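Local coordinates for protein 3-oxo-tetronate kinase (PDB 1YZY) that phosphorylates 3-oxo-tetronate at the expense of ATP, giving 3-oxo-tetronate 4-phosphate, as a member of the four-carbon acid sugar kinase family, at residues Glu57-Ser62 / Thr97-Asp102; Phe85-Thr88 / Asn92-Pro95; Ser137-Lys140 / Ile144-Met147. One frame throughout, in Å; residues are numbered along the deposited sequence.

How the interactions relate
All three contacts belong to the sugar-binding N-terminal domain and lie away from the probable ATP site. Interactions 1 and 2 share helix 93-104: interaction 1 packs its middle against helix 55-71, interaction 2 its first turn against the loop that leads into it. They meet directly, A58 against N92 and I59 against P95. Interaction 3 is about 13 Å from interaction 2, centre to centre, and touches it where M139 and M147 reach the backbone and carboxylate of 85-88. Interaction 2 is wholly buried and pairs a CH-pi contact with polar bonds made inside the loop and through Q159; interaction 1 is partly buried and apolar; interaction 3, near the surface, turns on a backbone hydrogen bond.

Interaction 1. Residues Glu57-Ser62 / Thr97-Asp102; sequences EAIEQS and TDALLD
Apolar contact comes first: CG2 of I59 meets CB of A99 at 3.6 Å, methyl against methyl. The branch that does this work lies anti to the backbone N, while CG1 lies beside that N and anti to the carbonyl carbon (chi1 -66°) and carries CD1 to P95, one turn earlier on the partner helix. A99 has only its methyl to offer, and its CA comes within 6.6 Å of the CA of I59.

A second, looser touch is made by L100. Its CD2 stands 4.1 Å from the backbone O of S62, and the L100 side chain also packs on L216 and F79 of strands 216-219 and 77-80.

The S62 hydroxyl turns back on its own helix, where OG donates to the O of A58 at 2.8 Å. The same A58 oxygen accepts the backbone N of S62 at 3.0 Å, and the two donors arrive from opposite faces of the carbonyl plane. On the partner helix, D98 and D102 turn to R192 in salt bridges.

With the buried serine hydroxyl bonded within its own helix and no hydrogen bond crossing between them, the two segments meet by van der Waals contact alone.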
loop_
_atom_site.group_PDB
_atom_site.type_symbol
_atom_site.label_atom_id
_atom_site.label_comp_id
_atom_site.label_asym_id
_atom_site.label_seq_id
_atom_site.Cartn_x
_atom_site.Cartn_y
_atom_site.Cartn_z
ATOM N N GLU A 57 19.818 -7.929 4.996
ATOM C CA GLU A 57 18.865 -8.331 3.973
ATOM C C GLU A 57 18.148 -7.060 3.509
ATOM O O GLU A 57 18.082 -6.773 2.311
ATOM C CB GLU A 57 17.854 -9.322 4.544
ATOM C CG GLU A 57 18.327 -10.762 4.541
ATOM C CD GLU A 57 17.347 -11.698 5.216
ATOM O OE1 GLU A 57 16.114 -11.516 5.031
ATOM O OE2 GLU A 57 17.820 -12.606 5.942
ATOM N N ALA A 58 17.635 -6.295 4.472
ATOM C CA ALA A 58 16.946 -5.032 4.195
ATOM C C ALA A 58 17.825 -4.130 3.331
ATOM O O ALA A 58 17.359 -3.535 2.368
ATOM C CB ALA A 58 16.598 -4.337 5.491
ATOM N N ILE A 59 19.108 -4.044 3.669
ATOM C CA ILE A 59 20.039 -3.227 2.905
ATOM C C ILE A 59 20.206 -3.750 1.480
ATOM O O ILE A 59 20.186 -2.969 0.523
ATOM C CB ILE A 59 21.422 -3.145 3.604
ATOM C CG1 ILE A 59 21.282 -2.401 4.932
ATOM C CG2 ILE A 59 22.450 -2.439 2.715
ATOM C CD1 ILE A 59 22.565 -2.315 5.732
ATOM N N GLU A 60 20.406 -5.059 1.333
ATOM C CA GLU A 60 20.591 -5.644 0.007
ATOM C C GLU A 60 19.350 -5.509 -0.864
ATOM O O GLU A 60 19.445 -5.181 -2.039
ATOM C CB GLU A 60 21.002 -7.113 0.112
ATOM C CG GLU A 60 21.359 -7.762 -1.233
ATOM C CD GLU A 60 22.502 -7.054 -1.966
ATOM O OE1 GLU A 60 23.355 -6.414 -1.303
ATOM O OE2 GLU A 60 22.553 -7.147 -3.215
ATOM N N GLN A 61 18.191 -5.783 -0.281
ATOM C CA GLN A 61 16.919 -5.687 -0.989
ATOM C C GLN A 61 16.634 -4.263 -1.445
ATOM O O GLN A 61 16.190 -4.036 -2.577
ATOM C CB GLN A 61 15.800 -6.192 -0.084
ATOM C CG GLN A 61 15.987 -7.656 0.315
ATOM C CD GLN A 61 15.096 -8.099 1.466
ATOM O OE1 GLN A 61 14.299 -7.325 2.001
ATOM N NE2 GLN A 61 15.228 -9.364 1.848
ATOM N N SER A 62 16.876 -3.312 -0.547
ATOM C CA SER A 62 16.664 -1.894 -0.820
ATOM C C SER A 62 17.554 -1.421 -1.957
ATOM O O SER A 62 17.137 -0.610 -2.795
ATOM C CB SER A 62 16.926 -1.065 0.440
ATOM O OG SER A 62 15.940 -1.310 1.439
ATOM N N THR A 97 18.930 4.041 4.855
ATOM C CA THR A 97 19.115 5.416 4.394
ATOM C C THR A 97 20.586 5.625 4.045
ATOM O O THR A 97 20.923 6.186 2.995
ATOM C CB THR A 97 18.674 6.451 5.481
ATOM O OG1 THR A 97 17.277 6.303 5.747
ATOM C CG2 THR A 97 18.921 7.879 5.018
ATOM N N ASP A 98 21.465 5.143 4.917
ATOM C CA ASP A 98 22.901 5.275 4.701
ATOM C C ASP A 98 23.378 4.529 3.469
ATOM O O ASP A 98 24.214 5.033 2.722
ATOM C CB ASP A 98 23.658 4.801 5.928
ATOM C CG ASP A 98 23.608 5.842 7.022
ATOM O OD1 ASP A 98 23.598 7.046 6.686
ATOM O OD2 ASP A 98 23.575 5.460 8.210
ATOM N N ALA A 99 22.881 3.310 3.290
ATOM C CA ALA A 99 23.253 2.499 2.136
ATOM C C ALA A 99 22.807 3.206 0.861
ATOM O O ALA A 99 23.550 3.257 -0.117
ATOM C CB ALA A 99 22.609 1.128 2.240
ATOM N N LEU A 100 21.595 3.757 0.888
ATOM C CA LEU A 100 21.042 4.476 -0.252
ATOM C C LEU A 100 21.839 5.733 -0.546
ATOM O O LEU A 100 22.116 6.046 -1.710
ATOM C CB LEU A 100 19.573 4.827 -0.006
ATOM C CG LEU A 100 18.606 3.641 0.110
ATOM C CD1 LEU A 100 17.173 4.122 0.351
ATOM C CD2 LEU A 100 18.683 2.800 -1.150
ATOM N N LEU A 101 22.180 6.472 0.510
ATOM C CA LEU A 101 22.967 7.694 0.369
ATOM C C LEU A 101 24.317 7.376 -0.245
ATOM O O LEU A 101 24.780 8.075 -1.144
ATOM C CB LEU A 101 23.157 8.377 1.727
ATOM C CG LEU A 101 21.997 9.247 2.221
ATOM C CD1 LEU A 101 22.238 9.658 3.657
ATOM C CD2 LEU A 101 21.835 10.472 1.321
ATOM N N ASP A 102 24.942 6.313 0.249
ATOM C CA ASP A 102 26.236 5.884 -0.262
ATOM C C ASP A 102 26.179 5.540 -1.746
ATOM O O ASP A 102 26.997 6.015 -2.540
ATOM C CB ASP A 102 26.731 4.668 0.516
ATOM C CG ASP A 102 27.172 5.018 1.918
ATOM O OD1 ASP A 102 27.585 6.177 2.145
ATOM O OD2 ASP A 102 27.114 4.128 2.789
#

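Interaction 2. Residues Phe85-Thr88 / Asn92-Pro95; sequences FDST and NIGP
The hydroxyl of S87 is held from two directions, and it also rests against I93. OG donates to the backbone O of F85 at 2.7 Å, nearly in line with the C=O bond (162° at the oxygen), and is hydrogen-bonded as well to NE2 of Q159 from helix 152-159. With chi1 at 51°, OG sits between the backbone N and the carbonyl carbon, which brings it back to the carbonyl of F85; CD1 of I93 lies 3.7 Å from this OG.

That methyl is the centre of the contact. It stands over the middle of the F85 ring, 4.0 Å from the centroid and only 5° off the normal, a CH-pi contact on the face. The backbone O of F85 and the O of D86 each come within 3.5 Å of the same CD1, so the methyl has an aromatic face and two carbonyl oxygens as close neighbours. CG2, the other branch of I93, drops toward the ring's far end and meets CZ of F85 at 4.0 Å. The F85 and Y81 rings meet edge-to-face, and L152 and L155 also pack on F85.

Q159 reaches the helix too, its OE1 accepting from N of G94. One amide thus ties the loop after strand 77-80 to the start of helix 93-104: the S87 hydroxyl and the Q159 amide satisfy polar groups, while I93 supplies the apolar contact against the F85 ring and its neighbouring carbonyls.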
loop_
_atom_site.group_PDB
_atom_site.type_symbol
_atom_site.label_atom_id
_atom_site.label_comp_id
_atom_site.label_asym_id
_atom_site.label_seq_id
_atom_site.Cartn_x
_atom_site.Cartn_y
_atom_site.Cartn_z
ATOM N N PHE A 85 7.625 5.745 12.814
ATOM C CA PHE A 85 9.065 5.518 12.748
ATOM C C PHE A 85 9.511 4.122 13.204
ATOM O O PHE A 85 10.653 3.945 13.623
ATOM C CB PHE A 85 9.787 6.616 13.559
ATOM C CG PHE A 85 11.123 7.015 12.996
ATOM C CD1 PHE A 85 11.207 7.694 11.785
ATOM C CD2 PHE A 85 12.300 6.728 13.683
ATOM C CE1 PHE A 85 12.442 8.080 11.268
ATOM C CE2 PHE A 85 13.546 7.112 13.164
ATOM C CZ PHE A 85 13.610 7.786 11.960
ATOM N N ASP A 86 8.630 3.132 13.049
ATOM C CA ASP A 86 8.895 1.736 13.448
ATOM C C ASP A 86 10.311 1.254 13.159
ATOM O O ASP A 86 10.699 1.119 11.996
ATOM C CB ASP A 86 7.892 0.789 12.785
ATOM C CG ASP A 86 6.466 1.117 13.150
ATOM O OD1 ASP A 86 6.099 2.300 13.028
ATOM O OD2 ASP A 86 5.713 0.208 13.564
ATOM N N SER A 87 11.046 0.960 14.230
ATOM C CA SER A 87 12.432 0.507 14.156
ATOM C C SER A 87 12.989 0.256 15.564
ATOM O O SER A 87 12.246 0.273 16.551
ATOM C CB SER A 87 13.281 1.578 13.455
ATOM O OG SER A 87 13.087 2.865 14.042
ATOM N N THR A 88 14.283 -0.051 15.629
ATOM C CA THR A 88 15.013 -0.270 16.885
ATOM C C THR A 88 16.417 0.297 16.660
ATOM O O THR A 88 16.696 0.859 15.596
ATOM C CB THR A 88 15.147 -1.769 17.270
ATOM O OG1 THR A 88 15.938 -2.454 16.294
ATOM C CG2 THR A 88 13.780 -2.432 17.393
ATOM N N ASN A 92 16.336 -0.782 10.718
ATOM C CA ASN A 92 16.769 -0.631 9.327
ATOM C C ASN A 92 16.568 0.730 8.681
ATOM O O ASN A 92 17.035 0.953 7.564
ATOM C CB ASN A 92 16.061 -1.675 8.466
ATOM C CG ASN A 92 16.206 -3.025 9.171
ATOM O OD1 ASN A 92 17.173 -3.259 9.899
ATOM N ND2 ASN A 92 15.235 -3.908 8.968
ATOM N N ILE A 93 15.827 1.628 9.328
ATOM C CA ILE A 93 15.585 2.943 8.717
ATOM C C ILE A 93 16.925 3.645 8.469
ATOM O O ILE A 93 17.216 4.069 7.350
ATOM C CB ILE A 93 14.657 3.828 9.590
ATOM C CG1 ILE A 93 13.245 3.245 9.598
ATOM C CG2 ILE A 93 14.621 5.271 9.069
ATOM C CD1 ILE A 93 12.327 3.923 10.588
ATOM N N GLY A 94 17.752 3.713 9.511
ATOM C CA GLY A 94 19.061 4.344 9.405
ATOM C C GLY A 94 20.018 3.628 8.474
ATOM O O GLY A 94 20.648 4.258 7.619
ATOM N N PRO A 95 20.222 2.318 8.674
ATOM C CA PRO A 95 21.123 1.544 7.812
ATOM C C PRO A 95 20.759 1.661 6.325
ATOM O O PRO A 95 21.636 1.831 5.476
ATOM C CB PRO A 95 20.914 0.127 8.319
ATOM C CG PRO A 95 20.701 0.350 9.809
ATOM C CD PRO A 95 19.748 1.503 9.810
#

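Interaction 3. Residues Ser137-Lys140 / Ile144-Met147; sequences SGMK and ITPM
T145 meets M139 through its backbone, the carbonyl O lying 3.9 Å from the methionine CE. The methionine reaches it because its chain is bent at both chi2 and chi3, which curls the methyl back toward the second segment.

P146 follows, packed on backbone oxygens. Its CB is 3.4 Å from the O of K140, and its CA makes a CA-H...O contact with the O of M139 at 3.3 Å.

At M147 the chains are bonded directly: the backbone N donates to the O of M139 at 2.8 Å. The N-H points well at the oxygen (170°), but the donor sits above the carbonyl plane, 44° out of it. Within the connection from strand 132-133 to helix 152-159, this bond ties 144-147 back to the 3-10 segment that includes 138-140. That segment is introduced by an ST turn, in which OG of S137 accepts from N of M139 and is also bonded to the O of L134. In the return direction, CA of K140 lies 3.2 Å from the O of M147, a second CA-H...O contact. The two methionine side chains lie side by side and point the same way, CE of M139 on CG of M147 at 3.8 Å, with the end of M147 leading away from 137-140.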
loop_
_atom_site.group_PDB
_atom_site.type_symbol
_atom_site.label_atom_id
_atom_site.label_comp_id
_atom_site.label_asym_id
_atom_site.label_seq_id
_atom_site.Cartn_x
_atom_site.Cartn_y
_atom_site.Cartn_z
ATOM N N SER A 137 2.046 6.697 23.341
ATOM C CA SER A 137 0.999 6.036 22.576
ATOM C C SER A 137 1.052 4.518 22.772
ATOM O O SER A 137 1.704 4.020 23.691
ATOM C CB SER A 137 1.157 6.373 21.090
ATOM O OG SER A 137 2.293 5.733 20.524
ATOM N N GLY A 138 0.292 3.793 21.957
ATOM C CA GLY A 138 0.308 2.345 22.042
ATOM C C GLY A 138 1.655 1.818 21.572
ATOM O O GLY A 138 2.058 0.718 21.940
ATOM N N MET A 139 2.348 2.606 20.753
ATOM C CA MET A 139 3.660 2.233 20.232
ATOM C C MET A 139 4.687 1.935 21.317
ATOM O O MET A 139 5.647 1.196 21.079
ATOM C CB MET A 139 4.208 3.324 19.312
ATOM C CG MET A 139 3.530 3.403 17.954
ATOM S SD MET A 139 3.492 1.830 17.033
ATOM C CE MET A 139 5.214 1.600 16.623
ATOM N N LYS A 140 4.490 2.497 22.504
ATOM C CA LYS A 140 5.430 2.275 23.591
ATOM C C LYS A 140 5.559 0.789 23.903
ATOM O O LYS A 140 6.633 0.323 24.277
ATOM C CB LYS A 140 5.023 3.049 24.846
ATOM C CG LYS A 140 3.675 2.664 25.429
ATOM C CD LYS A 140 3.394 3.440 26.712
ATOM C CE LYS A 140 1.954 3.263 27.174
ATOM N NZ LYS A 140 1.702 4.006 28.436
ATOM N N ILE A 144 6.684 -5.836 18.214
ATOM C CA ILE A 144 7.923 -6.064 17.484
ATOM C C ILE A 144 8.924 -4.913 17.665
ATOM O O ILE A 144 10.080 -5.138 18.035
ATOM C CB ILE A 144 7.638 -6.262 15.958
ATOM C CG1 ILE A 144 6.635 -7.397 15.743
ATOM C CG2 ILE A 144 8.930 -6.563 15.199
ATOM C CD1 ILE A 144 6.342 -7.676 14.279
ATOM N N THR A 145 8.470 -3.688 17.393
ATOM C CA THR A 145 9.305 -2.483 17.488
ATOM C C THR A 145 8.768 -1.418 18.460
ATOM O O THR A 145 8.263 -0.369 18.036
ATOM C CB THR A 145 9.485 -1.819 16.094
ATOM O OG1 THR A 145 8.197 -1.541 15.522
ATOM C CG2 THR A 145 10.266 -2.731 15.157
ATOM N N PRO A 146 8.851 -1.681 19.779
ATOM C CA PRO A 146 8.362 -0.710 20.766
ATOM C C PRO A 146 9.144 0.609 20.711
ATOM O O PRO A 146 10.369 0.608 20.544
ATOM C CB PRO A 146 8.555 -1.451 22.091
ATOM C CG PRO A 146 9.720 -2.349 21.821
ATOM C CD PRO A 146 9.392 -2.877 20.450
ATOM N N MET A 147 8.424 1.724 20.828
ATOM C CA MET A 147 9.021 3.062 20.776
ATOM C C MET A 147 8.866 3.791 22.115
ATOM O O MET A 147 7.769 4.200 22.491
ATOM C CB MET A 147 8.365 3.879 19.658
ATOM C CG MET A 147 8.241 3.156 18.313
ATOM S SD MET A 147 9.809 2.611 17.589
ATOM C CE MET A 147 10.482 4.144 16.957
#